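Local atomic coordinates of putative carbonic anhydrase (Streptococcus mutans, PDB entry 3LAS), a protein that probably catalyses the reversible, zinc-dependent interconversion of hydrogencarbonate and carbon dioxide as a beta-class carbonic anhydrase. Residues 41-45 and 46-50; 64-67 and 68-72; 129-132 and 133-137. One frame throughout, in Å; residues are numbered along the deposited sequence.

Contact 1: residues 41-45 and 46-50; sequences SRLHV and APALG. With GOL (glycerol), chain E.
Val45 lies alongside Leu49 one helical turn on, the two side chains pointing the same way with Val45 CG1 3.8 Å from Leu49 CD1. The valine's CG1 stands anti to its amide nitrogen (chi1 177°), which carries that methyl over to the leucine. Both residues rest against Ile35 of strand 33-38, so this pair seats the short helix 45-49 on the sheet. A looser apolar touch joins Leu43 CD1 to Ala48 CB at 4.1 Å, and Tyr155 packs on both residues. His44 is the N-cap: its carbonyl takes the first helical bond, from Ala48 N to His44 O at 3.3 Å, and the Pro47 ring lies against it, CD 3.3 Å from that same O. Leu49 N reaches Val45 O at 3.1 Å. At the other end the helix stops in a Schellman motif, with Gly50 at positive phi as C-prime and Leu51 N turned back to Ala46 O. The first amides hold a glycerol, probably from the crystallisation liquor: Val45 N gives to its O3 at 2.8 Å and Ala46 N to its O2 at 3.0 Å. It also bonds Val45 N of the second subunit, where His44 packs on that subunit's Ala46 and Ala46 on its His44.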
loop_
_atom_site.group_PDB
_atom_site.type_symbol
_atom_site.label_atom_id
_atom_site.label_comp_id
_atom_site.label_asym_id
_atom_site.label_seq_id
_atom_site.Cartn_x
_atom_site.Cartn_y
_atom_site.Cartn_z
ATOM N N SER A 41 -4.327 -1.722 -9.767
ATOM C CA SER A 41 -5.459 -0.755 -9.919
ATOM C C SER A 41 -6.812 -1.422 -9.939
ATOM O O SER A 41 -7.852 -0.752 -9.745
ATOM C CB SER A 41 -5.281 0.041 -11.199
ATOM O OG SER A 41 -5.393 -0.817 -12.364
ATOM N N ARG A 42 -6.865 -2.747 -10.194
ATOM C CA ARG A 42 -8.151 -3.471 -10.325
ATOM C C ARG A 42 -8.553 -4.122 -9.027
ATOM O O ARG A 42 -9.514 -4.903 -9.008
ATOM C CB ARG A 42 -8.040 -4.522 -11.407
ATOM C CG ARG A 42 -7.591 -3.910 -12.783
ATOM C CD ARG A 42 -7.083 -4.972 -13.736
ATOM N NE ARG A 42 -5.859 -5.569 -13.193
ATOM C CZ ARG A 42 -5.215 -6.562 -13.794
ATOM N NH1 ARG A 42 -5.651 -7.053 -14.987
ATOM N NH2 ARG A 42 -4.215 -7.168 -13.189
ATOM N N LEU A 43 -7.841 -3.830 -7.938
ATOM C CA LEU A 43 -8.184 -4.311 -6.623
ATOM C C LEU A 43 -8.518 -3.152 -5.722
ATOM O O LEU A 43 -7.622 -2.317 -5.423
ATOM C CB LEU A 43 -7.087 -5.203 -6.053
ATOM C CG LEU A 43 -7.198 -5.592 -4.579
ATOM C CD1 LEU A 43 -8.524 -6.312 -4.210
ATOM C CD2 LEU A 43 -6.010 -6.373 -4.182
ATOM N N HIS A 44 -9.809 -3.039 -5.355
ATOM C CA HIS A 44 -10.221 -2.072 -4.329
ATOM C C HIS A 44 -10.505 -2.891 -3.086
ATOM O O HIS A 44 -11.482 -3.666 -3.048
ATOM C CB HIS A 44 -11.384 -1.223 -4.815
ATOM C CG HIS A 44 -10.966 -0.192 -5.818
ATOM N ND1 HIS A 44 -11.903 0.636 -6.399
ATOM C CD2 HIS A 44 -9.739 0.148 -6.310
ATOM C CE1 HIS A 44 -11.276 1.432 -7.223
ATOM N NE2 HIS A 44 -9.970 1.189 -7.206
ATOM N N VAL A 45 -9.578 -2.818 -2.140
ATOM C CA VAL A 45 -9.532 -3.770 -1.024
ATOM C C VAL A 45 -10.752 -3.682 -0.137
ATOM O O VAL A 45 -11.283 -4.707 0.334
ATOM C CB VAL A 45 -8.239 -3.524 -0.222
ATOM C CG1 VAL A 45 -8.217 -4.431 0.937
ATOM C CG2 VAL A 45 -7.051 -3.781 -1.087
ATOM N N ALA A 46 -11.291 -2.458 0.081
ATOM C CA ALA A 46 -12.423 -2.363 0.993
ATOM C C ALA A 46 -13.630 -3.089 0.509
ATOM O O ALA A 46 -14.162 -3.953 1.278
ATOM C CB ALA A 46 -12.743 -0.863 1.320
ATOM N N PRO A 47 -14.155 -2.887 -0.704
ATOM C CA PRO A 47 -15.367 -3.660 -1.088
ATOM C C PRO A 47 -15.030 -5.147 -1.264
ATOM O O PRO A 47 -15.883 -5.996 -0.974
ATOM C CB PRO A 47 -15.838 -2.984 -2.380
ATOM C CG PRO A 47 -14.641 -2.318 -2.916
ATOM C CD PRO A 47 -13.864 -1.824 -1.685
ATOM N N ALA A 48 -13.823 -5.477 -1.698
ATOM C CA ALA A 48 -13.517 -6.897 -1.857
ATOM C C ALA A 48 -13.559 -7.716 -0.580
ATOM O O ALA A 48 -13.929 -8.872 -0.586
ATOM C CB ALA A 48 -12.120 -7.035 -2.490
ATOM N N LEU A 49 -13.229 -7.056 0.538
ATOM C CA LEU A 49 -13.203 -7.705 1.836
ATOM C C LEU A 49 -14.308 -7.286 2.751
ATOM O O LEU A 49 -14.319 -7.756 3.915
ATOM C CB LEU A 49 -11.793 -7.556 2.485
ATOM C CG LEU A 49 -10.595 -8.009 1.653
ATOM C CD1 LEU A 49 -9.307 -7.688 2.462
ATOM C CD2 LEU A 49 -10.624 -9.469 1.279
ATOM N N GLY A 50 -15.160 -6.401 2.303
ATOM C CA GLY A 50 -16.257 -5.915 3.171
ATOM C C GLY A 50 -15.815 -4.946 4.241
ATOM O O GLY A 50 -16.450 -4.915 5.329
HETATM C C1 GOL E . -9.685 1.134 -0.052
HETATM O O1 GOL E . -8.646 2.070 0.202
HETATM C C2 GOL E . -10.388 1.211 -1.417
HETATM O O2 GOL E . -11.284 0.128 -1.455
HETATM C C3 GOL E . -9.315 1.038 -2.514
HETATM O O3 GOL E . -8.535 -0.203 -2.489
#

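Contact 2: residues 64-67 and 68-72; sequences GRVT and DDVIR
Thr67 reaches over the first turn of helix 68-80 with both of its oxygens. Its hydroxyl accepts from Val70 N, OG1 to N 3.1 Å with a nearly straight N-H (164°), while its carbonyl O takes Ile71 N at 3.0 Å. Having OG1 between the backbone N and the carbonyl carbon (chi1 66°) turns the hydroxyl back over the helix start, making Thr67 a side-chain N-cap. The same OG1 is bonded to Asp69 OD2 of the second subunit, and the reciprocal pair forms as well, so the two caps are joined across the dimer.

An apolar contact flanks this cap. Val66 and Ile71 cross at about a right angle, Val66 CG1 lying 3.9 Å from Ile71 CD1. In the alpha/beta fold of this beta-class enzyme, residues 64-72 join the loop after strand 56-61 to helix 68-80, with Val66 also packed on Leu137 and Leu138 of helix 127-140. Separately, a methyl of Val70, CG2, sits 3.5 Å from Arg65 O, a carbonyl that is itself bonded by Asn61 ND2.

The charged contact lies within the helix. Arg72 grips Asp69 side-on, its NE at 2.9 Å and its NH2 at 2.8 Å from the one oxygen OD1, with the carboxylate in the guanidinium plane; NH2 is met by the syn lone pair of OD1, while NE comes nearly along the C-O axis of that oxygen. This double hold fixes the Asp69 carboxylate, leaving OD2 to Thr67 and Asn61 of the second subunit. Arg72 also reaches that subunit's backbone, at Phe121 O and Ala62 O.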
loop_
_atom_site.group_PDB
_atom_site.type_symbol
_atom_site.label_atom_id
_atom_site.label_comp_id
_atom_site.label_asym_id
_atom_site.label_seq_id
_atom_site.Cartn_x
_atom_site.Cartn_y
_atom_site.Cartn_z
ATOM N N GLY A 64 2.529 -7.330 -3.753
ATOM C CA GLY A 64 2.143 -7.730 -2.396
ATOM C C GLY A 64 3.292 -8.486 -1.753
ATOM O O GLY A 64 3.039 -9.424 -0.947
ATOM N N ARG A 65 4.550 -8.152 -2.028
ATOM C CA ARG A 65 5.709 -8.923 -1.533
ATOM C C ARG A 65 6.175 -8.466 -0.182
ATOM O O ARG A 65 6.075 -7.266 0.157
ATOM C CB ARG A 65 6.873 -8.747 -2.461
ATOM C CG ARG A 65 6.553 -9.096 -3.967
ATOM C CD ARG A 65 5.775 -10.387 -4.174
ATOM N NE ARG A 65 6.222 -11.596 -3.441
ATOM C CZ ARG A 65 7.153 -12.416 -3.909
ATOM N NH1 ARG A 65 7.799 -12.160 -5.034
ATOM N NH2 ARG A 65 7.339 -13.478 -3.168
ATOM N N VAL A 66 6.656 -9.326 0.668
ATOM C CA VAL A 66 7.153 -8.910 1.965
ATOM C C VAL A 66 8.561 -8.420 1.766
ATOM O O VAL A 66 9.443 -9.052 1.082
ATOM C CB VAL A 66 7.043 -10.091 2.964
ATOM C CG1 VAL A 66 7.928 -9.799 4.191
ATOM C CG2 VAL A 66 5.559 -10.295 3.313
ATOM N N THR A 67 8.805 -7.204 2.212
ATOM C CA THR A 67 10.066 -6.420 2.133
ATOM C C THR A 67 10.396 -5.847 3.499
ATOM O O THR A 67 9.548 -5.904 4.397
ATOM C CB THR A 67 9.914 -5.250 1.127
ATOM O OG1 THR A 67 8.924 -4.353 1.707
ATOM C CG2 THR A 67 9.416 -5.785 -0.279
ATOM N N ASP A 68 11.541 -5.215 3.613
ATOM C CA ASP A 68 11.868 -4.488 4.837
ATOM C C ASP A 68 10.850 -3.405 5.139
ATOM O O ASP A 68 10.539 -3.196 6.317
ATOM C CB ASP A 68 13.278 -3.863 4.784
ATOM C CG ASP A 68 14.401 -4.907 4.845
ATOM O OD1 ASP A 68 14.206 -6.048 5.189
ATOM O OD2 ASP A 68 15.551 -4.463 4.561
ATOM N N ASP A 69 10.308 -2.714 4.146
ATOM C CA ASP A 69 9.306 -1.691 4.396
ATOM C C ASP A 69 8.005 -2.298 4.870
ATOM O O ASP A 69 7.361 -1.746 5.760
ATOM C CB ASP A 69 9.081 -0.901 3.079
ATOM C CG ASP A 69 8.242 0.338 3.249
ATOM O OD1 ASP A 69 8.025 0.833 4.382
ATOM O OD2 ASP A 69 7.784 0.866 2.215
ATOM N N VAL A 70 7.590 -3.450 4.335
ATOM C CA VAL A 70 6.375 -4.113 4.815
ATOM C C VAL A 70 6.611 -4.500 6.248
ATOM O O VAL A 70 5.693 -4.266 7.063
ATOM C CB VAL A 70 6.025 -5.290 3.917
ATOM C CG1 VAL A 70 4.962 -6.156 4.606
ATOM C CG2 VAL A 70 5.548 -4.769 2.534
ATOM N N ILE A 71 7.742 -5.037 6.622
ATOM C CA ILE A 71 7.984 -5.433 8.038
ATOM C C ILE A 71 8.012 -4.167 8.892
ATOM O O ILE A 71 7.372 -4.139 9.966
ATOM C CB ILE A 71 9.236 -6.235 8.141
ATOM C CG1 ILE A 71 8.941 -7.608 7.498
ATOM C CG2 ILE A 71 9.631 -6.359 9.640
ATOM C CD1 ILE A 71 10.055 -8.568 7.238
ATOM N N ARG A 72 8.678 -3.068 8.467
ATOM C CA ARG A 72 8.635 -1.847 9.231
ATOM C C ARG A 72 7.207 -1.409 9.520
ATOM O O ARG A 72 6.846 -1.000 10.643
ATOM C CB ARG A 72 9.391 -0.760 8.430
ATOM C CG ARG A 72 9.328 0.659 9.040
ATOM C CD ARG A 72 9.784 1.698 8.055
ATOM N NE ARG A 72 8.810 1.941 6.985
ATOM C CZ ARG A 72 7.850 2.866 7.010
ATOM N NH1 ARG A 72 7.593 3.659 8.040
ATOM N NH2 ARG A 72 7.074 3.014 5.938
#

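Contact 3: residues 129-132 and 133-137; sequences ESVR and EDIAL
Residues 129-132 and 133-137 are consecutive turns of helix 127-140, joined by four i to i+4 bonds. Glu133 N gives to Glu129 O at 2.8 Å, Asp134 N to Ser130 O at 3.1 Å, Ile135 N to Val131 O at 3.0 Å and Ala136 N to Arg132 O at 2.9 Å. On the face turned to the sheet, Val131 and Ile135 lie side by side and point the same way, Val131 CG1 4.0 Å from Ile135 CD1. Val131 meets His90 and Ile135 meets Val88, both of strand 85-91, so these branched side chains form part of the helix-on-sheet packing of the alpha/beta fold. Asp134, on the buried side, folds back along the helix: with CG beside its own backbone N (chi1 -79°), OD2 comes to 3.3 Å from Ser130 O. These two acceptors are not hydrogen-bonded; the carboxylate is held by Arg65 NE at OD2 and Val66 N at OD1. In the modelled conformer Glu133 gives OE1 to Arg65 as well. Toward solvent, Arg132 reaches back a turn to Glu129, its NH1 3.0 Å from OE2 in a salt bridge whose hydrogen bond is weak, bent to 129°, with the carboxylate in plane at the guanidinium edge.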
loop_
_atom_site.group_PDB
_atom_site.type_symbol
_atom_site.label_atom_id
_atom_site.label_comp_id
_atom_site.label_asym_id
_atom_site.label_seq_id
_atom_site.Cartn_x
_atom_site.Cartn_y
_atom_site.Cartn_z
ATOM N N GLU A 129 2.798 -20.165 -4.660
ATOM C CA GLU A 129 4.085 -20.214 -4.031
ATOM C C GLU A 129 4.559 -18.855 -3.582
ATOM O O GLU A 129 5.220 -18.748 -2.524
ATOM C CB GLU A 129 5.210 -20.788 -4.959
ATOM C CG GLU A 129 5.108 -22.281 -5.232
ATOM C CD GLU A 129 5.096 -23.160 -3.969
ATOM O OE1 GLU A 129 5.524 -22.843 -2.886
ATOM O OE2 GLU A 129 4.629 -24.211 -4.182
ATOM N N SER A 130 4.244 -17.788 -4.326
ATOM C CA SER A 130 4.599 -16.463 -3.902
ATOM C C SER A 130 3.961 -16.086 -2.545
ATOM O O SER A 130 4.593 -15.421 -1.732
ATOM C CB SER A 130 4.285 -15.453 -4.980
ATOM O OG SER A 130 2.887 -15.166 -5.129
ATOM N N VAL A 131 2.734 -16.526 -2.342
ATOM C CA VAL A 131 2.044 -16.272 -1.060
ATOM C C VAL A 131 2.758 -17.048 0.023
ATOM O O VAL A 131 3.056 -16.511 1.092
ATOM C CB VAL A 131 0.578 -16.678 -1.184
ATOM C CG1 VAL A 131 -0.117 -16.582 0.206
ATOM C CG2 VAL A 131 -0.174 -15.767 -2.139
ATOM N N ARG A 132 3.062 -18.313 -0.197
ATOM C CA ARG A 132 3.742 -19.118 0.835
ATOM C C ARG A 132 5.127 -18.531 1.138
ATOM O O ARG A 132 5.535 -18.489 2.318
ATOM C CB ARG A 132 3.966 -20.532 0.350
ATOM C CG ARG A 132 2.692 -21.269 0.173
ATOM C CD ARG A 132 2.992 -22.758 -0.338
ATOM N NE ARG A 132 1.651 -23.304 -0.602
ATOM C CZ ARG A 132 1.197 -23.707 -1.752
ATOM N NH1 ARG A 132 1.946 -23.824 -2.810
ATOM N NH2 ARG A 132 -0.064 -24.060 -1.825
ATOM N N GLU A 133 5.856 -18.041 0.145
ATOM C CA GLU A 133 7.176 -17.464 0.405
ATOM C C GLU A 133 7.037 -16.190 1.277
ATOM O O GLU A 133 7.836 -15.983 2.209
ATOM C CB GLU A 133 7.849 -17.144 -0.922
ATOM C CG GLU A 133 9.128 -16.403 -0.829
ATOM C CD GLU A 133 9.728 -16.083 -2.231
ATOM O OE1 GLU A 133 8.915 -15.925 -3.168
ATOM O OE2 GLU A 133 11.013 -16.044 -2.356
ATOM N N ASP A 134 6.023 -15.363 0.997
ATOM C CA ASP A 134 5.884 -14.108 1.759
ATOM C C ASP A 134 5.429 -14.399 3.185
ATOM O O ASP A 134 5.933 -13.764 4.169
ATOM C CB ASP A 134 4.900 -13.186 1.004
ATOM C CG ASP A 134 5.585 -12.507 -0.136
ATOM O OD1 ASP A 134 6.771 -12.158 -0.048
ATOM O OD2 ASP A 134 4.933 -12.211 -1.107
ATOM N N ILE A 135 4.573 -15.400 3.375
ATOM C CA ILE A 135 4.182 -15.830 4.759
ATOM C C ILE A 135 5.420 -16.318 5.456
ATOM O O ILE A 135 5.611 -15.951 6.655
ATOM C CB ILE A 135 3.064 -16.816 4.687
ATOM C CG1 ILE A 135 1.773 -16.094 4.224
ATOM C CG2 ILE A 135 2.883 -17.466 6.106
ATOM C CD1 ILE A 135 0.596 -17.072 4.089
ATOM N N ALA A 136 6.288 -17.122 4.804
ATOM C CA ALA A 136 7.530 -17.566 5.490
ATOM C C ALA A 136 8.426 -16.428 5.842
ATOM O O ALA A 136 9.009 -16.455 6.970
ATOM C CB ALA A 136 8.278 -18.532 4.577
ATOM N N LEU A 137 8.549 -15.378 5.033
ATOM C CA LEU A 137 9.341 -14.270 5.447
ATOM C C LEU A 137 8.807 -13.587 6.683
ATOM O O LEU A 137 9.604 -13.156 7.541
ATOM C CB LEU A 137 9.455 -13.196 4.318
ATOM C CG LEU A 137 10.247 -13.706 3.122
ATOM C CD1 LEU A 137 10.057 -12.692 1.924
ATOM C CD2 LEU A 137 11.774 -13.832 3.479
#

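Going from the N terminus, contact 1 comes first, in the loop after strand 33-38, where it starts helix 45-49. The chain then runs through strand 56-61 to contact 2, which opens helix 68-80, and much later reaches contact 3 within helix 127-140. All three are local, each between adjacent segments, so none encloses a loop; they are in series, and none nests in or crosses another. Contacts 1 and 2 lie on opposite sides of the chain's centre, about 20 Å apart between centres, and both meet the second subunit. Contacts 2 and 3 touch directly: Arg65 NE is 2.7 Å from Asp134 OD2, tying the loop before helix 68-80 to helix 127-140.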